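Local coordinates for aminotransferase, class V family protein (Trichomonas vaginalis, PDB 5F8V) that probably catalyses the pyridoxal-phosphate-dependent transamination between O-phospho-L-serine and 2-oxoglutarate in the serine biosynthesis pathway, at residues 93-105 against 145-159. Sequence-based numbering, arbitrary orientation.
Sequences HKAVDYLCTGTWS and SEDAAYFYYCDNETI
His93 opens the contact by laying one ring face over CA of Ala149, while ND1 hydrogen-bonds to the backbone O of Ile90. Lys94 N donates to Asp147 OD2, meeting the carboxylate from above its plane. Strands 95-98 and 150-154 then run parallel, neighbours in the mixed central sheet, bonded Asp97 N to Tyr150 O, Tyr152 N to Asp97 O and Leu99 N to Tyr152 O; a beta bulge shifts their register between Ala95 and Asp97. Val96 CG1 sits over the ring face of Tyr150. Asp97 grips Ser145 twice: OD2 takes Ser145 N through its syn lone pair (2.8 Å), and OD1 takes Ser145 OG (2.7 Å). On the other face of the sheet, the Tyr98 ring receives CB of Tyr152 over one face, and its OH accepts a hydrogen bond from Tyr150 OH (2.7 Å); Tyr150 presents its edge to the Tyr98 ring, planes at 78°. Leu99 CB packs 3.6 Å from Phe151 CZ. At Gly102, the N-cap of helix 103-115, the carboxylate of Glu157 faces the first turn: with chi2 bent to -76°, OE1 accepts from Trp104 N (2.9 Å), while OE2 accepts from Ser105 N (2.8 Å) and Ser105 OG (2.7 Å). Three donors at a helix N-terminus would probably favour the ionised form of Glu157, which ties this helix start to the segment carrying Thr158, whose OG1 bonds Ser180 OG and O3 of the pyridoxal-phosphate-modified lysine at position 202.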
loop_
_atom_site.group_PDB
_atom_site.type_symbol
_atom_site.label_atom_id
_atom_site.label_comp_id
_atom_site.label_asym_id
_atom_site.label_seq_id
_atom_site.Cartn_x
_atom_site.Cartn_y
_atom_site.Cartn_z
ATOM N N HIS A 93 14.961 -8.827 24.299
ATOM C CA HIS A 93 14.455 -10.090 24.847
ATOM C C HIS A 93 14.999 -11.288 24.070
ATOM O O HIS A 93 15.344 -11.170 22.896
ATOM C CB HIS A 93 12.929 -10.110 24.853
ATOM C CG HIS A 93 12.321 -9.056 25.724
ATOM N ND1 HIS A 93 11.965 -7.814 25.247
ATOM C CD2 HIS A 93 12.024 -9.052 27.045
ATOM C CE1 HIS A 93 11.476 -7.089 26.237
ATOM N NE2 HIS A 93 11.502 -7.815 27.339
ATOM N N LYS A 94 15.079 -12.434 24.739
ATOM C CA LYS A 94 15.659 -13.642 24.153
ATOM C C LYS A 94 14.607 -14.605 23.589
ATOM O O LYS A 94 14.965 -15.654 23.044
ATOM C CB LYS A 94 16.537 -14.359 25.190
ATOM C CG LYS A 94 17.665 -13.505 25.775
ATOM C CD LYS A 94 18.584 -12.936 24.699
ATOM C CE LYS A 94 19.823 -12.246 25.267
ATOM N NZ LYS A 94 19.603 -10.793 25.513
ATOM N N ALA A 95 13.324 -14.253 23.707
ATOM C CA ALA A 95 12.247 -15.111 23.217
ATOM C C ALA A 95 11.031 -14.329 22.732
ATOM O O ALA A 95 10.830 -13.176 23.115
ATOM C CB ALA A 95 11.833 -16.099 24.301
ATOM N N VAL A 96 10.246 -14.975 21.867
ATOM C CA VAL A 96 8.928 -14.485 21.467
ATOM C C VAL A 96 7.939 -15.646 21.451
ATOM O O VAL A 96 8.291 -16.762 21.052
ATOM C CB VAL A 96 8.935 -13.799 20.082
ATOM C CG1 VAL A 96 9.663 -12.465 20.153
ATOM C CG2 VAL A 96 9.527 -14.709 19.000
ATOM N N ASP A 97 6.708 -15.374 21.888
ATOM C CA ASP A 97 5.653 -16.387 21.939
ATOM C C ASP A 97 4.575 -16.136 20.876
ATOM O O ASP A 97 4.037 -15.020 20.763
ATOM C CB ASP A 97 5.042 -16.451 23.344
ATOM C CG ASP A 97 5.905 -17.268 24.340
ATOM O OD1 ASP A 97 6.702 -18.129 23.909
ATOM O OD2 ASP A 97 5.782 -17.064 25.567
ATOM N N TYR A 98 4.286 -17.189 20.106
ATOM C CA TYR A 98 3.240 -17.201 19.079
ATOM C C TYR A 98 2.239 -18.304 19.401
ATOM O O TYR A 98 2.623 -19.463 19.532
ATOM C CB TYR A 98 3.869 -17.439 17.700
ATOM C CG TYR A 98 4.528 -16.200 17.130
ATOM C CD1 TYR A 98 3.866 -15.410 16.196
ATOM C CD2 TYR A 98 5.803 -15.801 17.544
ATOM C CE1 TYR A 98 4.444 -14.267 15.681
ATOM C CE2 TYR A 98 6.394 -14.646 17.031
ATOM C CZ TYR A 98 5.708 -13.886 16.100
ATOM O OH TYR A 98 6.253 -12.749 15.575
ATOM N N LEU A 99 0.968 -17.942 19.575
ATOM C CA LEU A 99 -0.106 -18.933 19.691
ATOM C C LEU A 99 -0.718 -19.081 18.304
ATOM O O LEU A 99 -1.286 -18.126 17.766
ATOM C CB LEU A 99 -1.165 -18.506 20.703
ATOM C CG LEU A 99 -2.406 -19.413 20.802
ATOM C CD1 LEU A 99 -2.096 -20.711 21.514
ATOM C CD2 LEU A 99 -3.563 -18.694 21.481
ATOM N N CYS A 100 -0.604 -20.277 17.738
ATOM C CA CYS A 100 -1.083 -20.560 16.387
ATOM C C CYS A 100 -2.404 -21.312 16.452
ATOM O O CYS A 100 -2.431 -22.507 16.730
ATOM C CB CYS A 100 -0.030 -21.360 15.619
ATOM S SG CYS A 100 1.575 -20.533 15.480
ATOM N N THR A 101 -3.504 -20.598 16.225
ATOM C CA THR A 101 -4.838 -21.189 16.251
ATOM C C THR A 101 -5.378 -21.516 14.854
ATOM O O THR A 101 -6.426 -22.138 14.729
ATOM C CB THR A 101 -5.836 -20.257 16.950
ATOM O OG1 THR A 101 -5.832 -18.981 16.298
ATOM C CG2 THR A 101 -5.465 -20.090 18.431
ATOM N N GLY A 102 -4.677 -21.079 13.816
ATOM C CA GLY A 102 -5.121 -21.290 12.442
ATOM C C GLY A 102 -4.067 -20.839 11.455
ATOM O O GLY A 102 -2.891 -20.719 11.800
ATOM N N THR A 103 -4.494 -20.553 10.231
ATOM C CA THR A 103 -3.566 -20.268 9.135
ATOM C C THR A 103 -2.791 -18.952 9.300
ATOM O O THR A 103 -1.605 -18.933 9.054
ATOM C CB THR A 103 -4.304 -20.282 7.784
ATOM O OG1 THR A 103 -4.964 -21.545 7.633
ATOM C CG2 THR A 103 -3.362 -20.063 6.623
ATOM N N TRP A 104 -3.439 -17.870 9.716
ATOM C CA TRP A 104 -2.763 -16.562 9.727
ATOM C C TRP A 104 -1.773 -16.401 10.882
ATOM O O TRP A 104 -0.673 -15.876 10.679
ATOM C CB TRP A 104 -3.765 -15.407 9.685
ATOM C CG TRP A 104 -4.562 -15.398 8.415
ATOM C CD1 TRP A 104 -5.899 -15.605 8.287
ATOM C CD2 TRP A 104 -4.053 -15.219 7.089
ATOM N NE1 TRP A 104 -6.265 -15.549 6.967
ATOM C CE2 TRP A 104 -5.151 -15.308 6.207
ATOM C CE3 TRP A 104 -2.773 -14.990 6.559
ATOM C CZ2 TRP A 104 -5.013 -15.174 4.818
ATOM C CZ3 TRP A 104 -2.634 -14.857 5.168
ATOM C CH2 TRP A 104 -3.748 -14.953 4.321
ATOM N N SER A 105 -2.152 -16.838 12.078
ATOM C CA SER A 105 -1.209 -16.858 13.208
ATOM C C SER A 105 -0.006 -17.747 12.905
ATOM O O SER A 105 1.130 -17.373 13.210
ATOM C CB SER A 105 -1.889 -17.317 14.494
ATOM O OG SER A 105 -2.567 -18.536 14.302
ATOM N N SER A 145 7.308 -18.740 27.214
ATOM C CA SER A 145 8.759 -18.570 27.308
ATOM C C SER A 145 9.098 -17.619 28.446
ATOM O O SER A 145 8.316 -16.723 28.767
ATOM C CB SER A 145 9.314 -18.028 25.996
ATOM O OG SER A 145 9.090 -18.948 24.947
ATOM N N GLU A 146 10.276 -17.808 29.034
ATOM C CA GLU A 146 10.667 -17.086 30.248
ATOM C C GLU A 146 10.775 -15.580 30.010
ATOM O O GLU A 146 10.146 -14.789 30.716
ATOM C CB GLU A 146 11.996 -17.630 30.801
ATOM C CG GLU A 146 12.328 -17.163 32.217
ATOM C CD GLU A 146 13.782 -17.420 32.595
ATOM O OE1 GLU A 146 14.498 -16.443 32.912
ATOM O OE2 GLU A 146 14.209 -18.596 32.569
ATOM N N ASP A 147 11.563 -15.199 29.011
ATOM C CA ASP A 147 11.859 -13.790 28.738
ATOM C C ASP A 147 11.203 -13.369 27.418
ATOM O O ASP A 147 11.864 -12.869 26.518
ATOM C CB ASP A 147 13.385 -13.586 28.702
ATOM C CG ASP A 147 13.786 -12.121 28.610
ATOM O OD1 ASP A 147 13.204 -11.278 29.329
ATOM O OD2 ASP A 147 14.688 -11.813 27.808
ATOM N N ALA A 148 9.890 -13.577 27.322
ATOM C CA ALA A 148 9.150 -13.329 26.080
ATOM C C ALA A 148 8.916 -11.834 25.848
ATOM O O ALA A 148 8.437 -11.132 26.728
ATOM C CB ALA A 148 7.830 -14.081 26.087
ATOM N N ALA A 149 9.264 -11.365 24.652
ATOM C CA ALA A 149 9.089 -9.968 24.269
ATOM C C ALA A 149 7.610 -9.623 24.094
ATOM O O ALA A 149 7.191 -8.477 24.326
ATOM C CB ALA A 149 9.849 -9.671 22.980
ATOM N N TYR A 150 6.839 -10.618 23.660
ATOM C CA TYR A 150 5.411 -10.468 23.460
ATOM C C TYR A 150 4.745 -11.835 23.303
ATOM O O TYR A 150 5.429 -12.866 23.174
ATOM C CB TYR A 150 5.126 -9.575 22.233
ATOM C CG TYR A 150 5.801 -9.991 20.932
ATOM C CD1 TYR A 150 6.889 -9.278 20.423
ATOM C CD2 TYR A 150 5.321 -11.069 20.181
ATOM C CE1 TYR A 150 7.500 -9.644 19.225
ATOM C CE2 TYR A 150 5.920 -11.446 18.989
ATOM C CZ TYR A 150 7.002 -10.729 18.510
ATOM O OH TYR A 150 7.584 -11.109 17.330
ATOM N N PHE A 151 3.415 -11.818 23.340
ATOM C CA PHE A 151 2.566 -12.967 23.072
ATOM C C PHE A 151 1.740 -12.598 21.839
ATOM O O PHE A 151 0.869 -11.731 21.912
ATOM C CB PHE A 151 1.654 -13.250 24.267
ATOM C CG PHE A 151 0.768 -14.451 24.094
ATOM C CD1 PHE A 151 1.144 -15.690 24.608
ATOM C CD2 PHE A 151 -0.453 -14.345 23.429
ATOM C CE1 PHE A 151 0.320 -16.796 24.461
ATOM C CE2 PHE A 151 -1.274 -15.441 23.272
ATOM C CZ PHE A 151 -0.889 -16.674 23.791
ATOM N N TYR A 152 2.041 -13.234 20.711
ATOM C CA TYR A 152 1.373 -12.938 19.445
ATOM C C TYR A 152 0.231 -13.912 19.216
ATOM O O TYR A 152 0.390 -15.114 19.440
ATOM C CB TYR A 152 2.363 -13.023 18.282
ATOM C CG TYR A 152 1.749 -12.692 16.939
ATOM C CD1 TYR A 152 0.954 -13.622 16.255
ATOM C CD2 TYR A 152 1.954 -11.445 16.347
ATOM C CE1 TYR A 152 0.377 -13.314 15.038
ATOM C CE2 TYR A 152 1.390 -11.138 15.122
ATOM C CZ TYR A 152 0.609 -12.076 14.478
ATOM O OH TYR A 152 0.051 -11.773 13.276
ATOM N N TYR A 153 -0.909 -13.398 18.753
ATOM C CA TYR A 153 -2.038 -14.255 18.352
ATOM C C TYR A 153 -3.005 -13.567 17.408
ATOM O O TYR A 153 -3.005 -12.347 17.284
ATOM C CB TYR A 153 -2.796 -14.782 19.573
ATOM C CG TYR A 153 -3.873 -13.875 20.137
ATOM C CD1 TYR A 153 -3.551 -12.788 20.943
ATOM C CD2 TYR A 153 -5.222 -14.132 19.894
ATOM C CE1 TYR A 153 -4.543 -11.965 21.478
ATOM C CE2 TYR A 153 -6.211 -13.325 20.429
ATOM C CZ TYR A 153 -5.864 -12.236 21.223
ATOM O OH TYR A 153 -6.860 -11.449 21.748
ATOM N N CYS A 154 -3.834 -14.380 16.765
ATOM C CA CYS A 154 -4.838 -13.913 15.816
ATOM C C CYS A 154 -6.209 -13.953 16.474
ATOM O O CYS A 154 -6.704 -15.023 16.853
ATOM C CB CYS A 154 -4.839 -14.793 14.578
ATOM S SG CYS A 154 -5.920 -14.178 13.289
ATOM N N ASP A 155 -6.818 -12.786 16.624
ATOM C CA ASP A 155 -8.097 -12.700 17.320
ATOM C C ASP A 155 -9.218 -13.402 16.551
ATOM O O ASP A 155 -10.115 -13.963 17.167
ATOM C CB ASP A 155 -8.465 -11.240 17.594
ATOM C CG ASP A 155 -9.419 -11.094 18.754
ATOM O OD1 ASP A 155 -9.147 -11.660 19.826
ATOM O OD2 ASP A 155 -10.443 -10.411 18.594
ATOM N N ASN A 156 -9.161 -13.376 15.218
ATOM C CA ASN A 156 -10.153 -14.061 14.384
ATOM C C ASN A 156 -9.508 -14.776 13.193
ATOM O O ASN A 156 -9.011 -14.131 12.267
ATOM C CB ASN A 156 -11.227 -13.073 13.908
ATOM C CG ASN A 156 -12.314 -13.754 13.097
ATOM O OD1 ASN A 156 -13.133 -14.500 13.633
ATOM N ND2 ASN A 156 -12.283 -13.553 11.787
ATOM N N GLU A 157 -9.502 -16.109 13.223
ATOM C CA GLU A 157 -8.928 -16.885 12.115
ATOM C C GLU A 157 -9.984 -17.060 11.027
ATOM O O GLU A 157 -11.011 -17.699 11.234
ATOM C CB GLU A 157 -8.358 -18.221 12.599
ATOM C CG GLU A 157 -7.040 -18.075 13.342
ATOM C CD GLU A 157 -5.830 -17.823 12.451
ATOM O OE1 GLU A 157 -5.972 -17.799 11.210
ATOM O OE2 GLU A 157 -4.703 -17.658 12.989
ATOM N N THR A 158 -9.711 -16.443 9.882
ATOM C CA THR A 158 -10.664 -16.253 8.791
ATOM C C THR A 158 -11.049 -17.584 8.108
ATOM O O THR A 158 -12.220 -17.805 7.761
ATOM C CB THR A 158 -10.050 -15.245 7.777
ATOM O OG1 THR A 158 -9.483 -14.146 8.506
ATOM C CG2 THR A 158 -11.051 -14.684 6.821
ATOM N N ILE A 159 -10.075 -18.475 7.951
ATOM C CA ILE A 159 -10.280 -19.744 7.237
ATOM C C ILE A 159 -10.913 -20.815 8.143
ATOM O O ILE A 159 -11.768 -21.589 7.697
ATOM C CB ILE A 159 -8.954 -20.242 6.611
ATOM C CG1 ILE A 159 -8.433 -19.202 5.614
ATOM C CG2 ILE A 159 -9.139 -21.595 5.925
ATOM C CD1 ILE A 159 -6.968 -19.359 5.260
HETATM O O HOH W 1 4.464 -14.393 25.908
HETATM O O HOH W 2 -3.983 -17.088 17.405
HETATM O O HOH W 3 -8.168 -17.431 16.476
#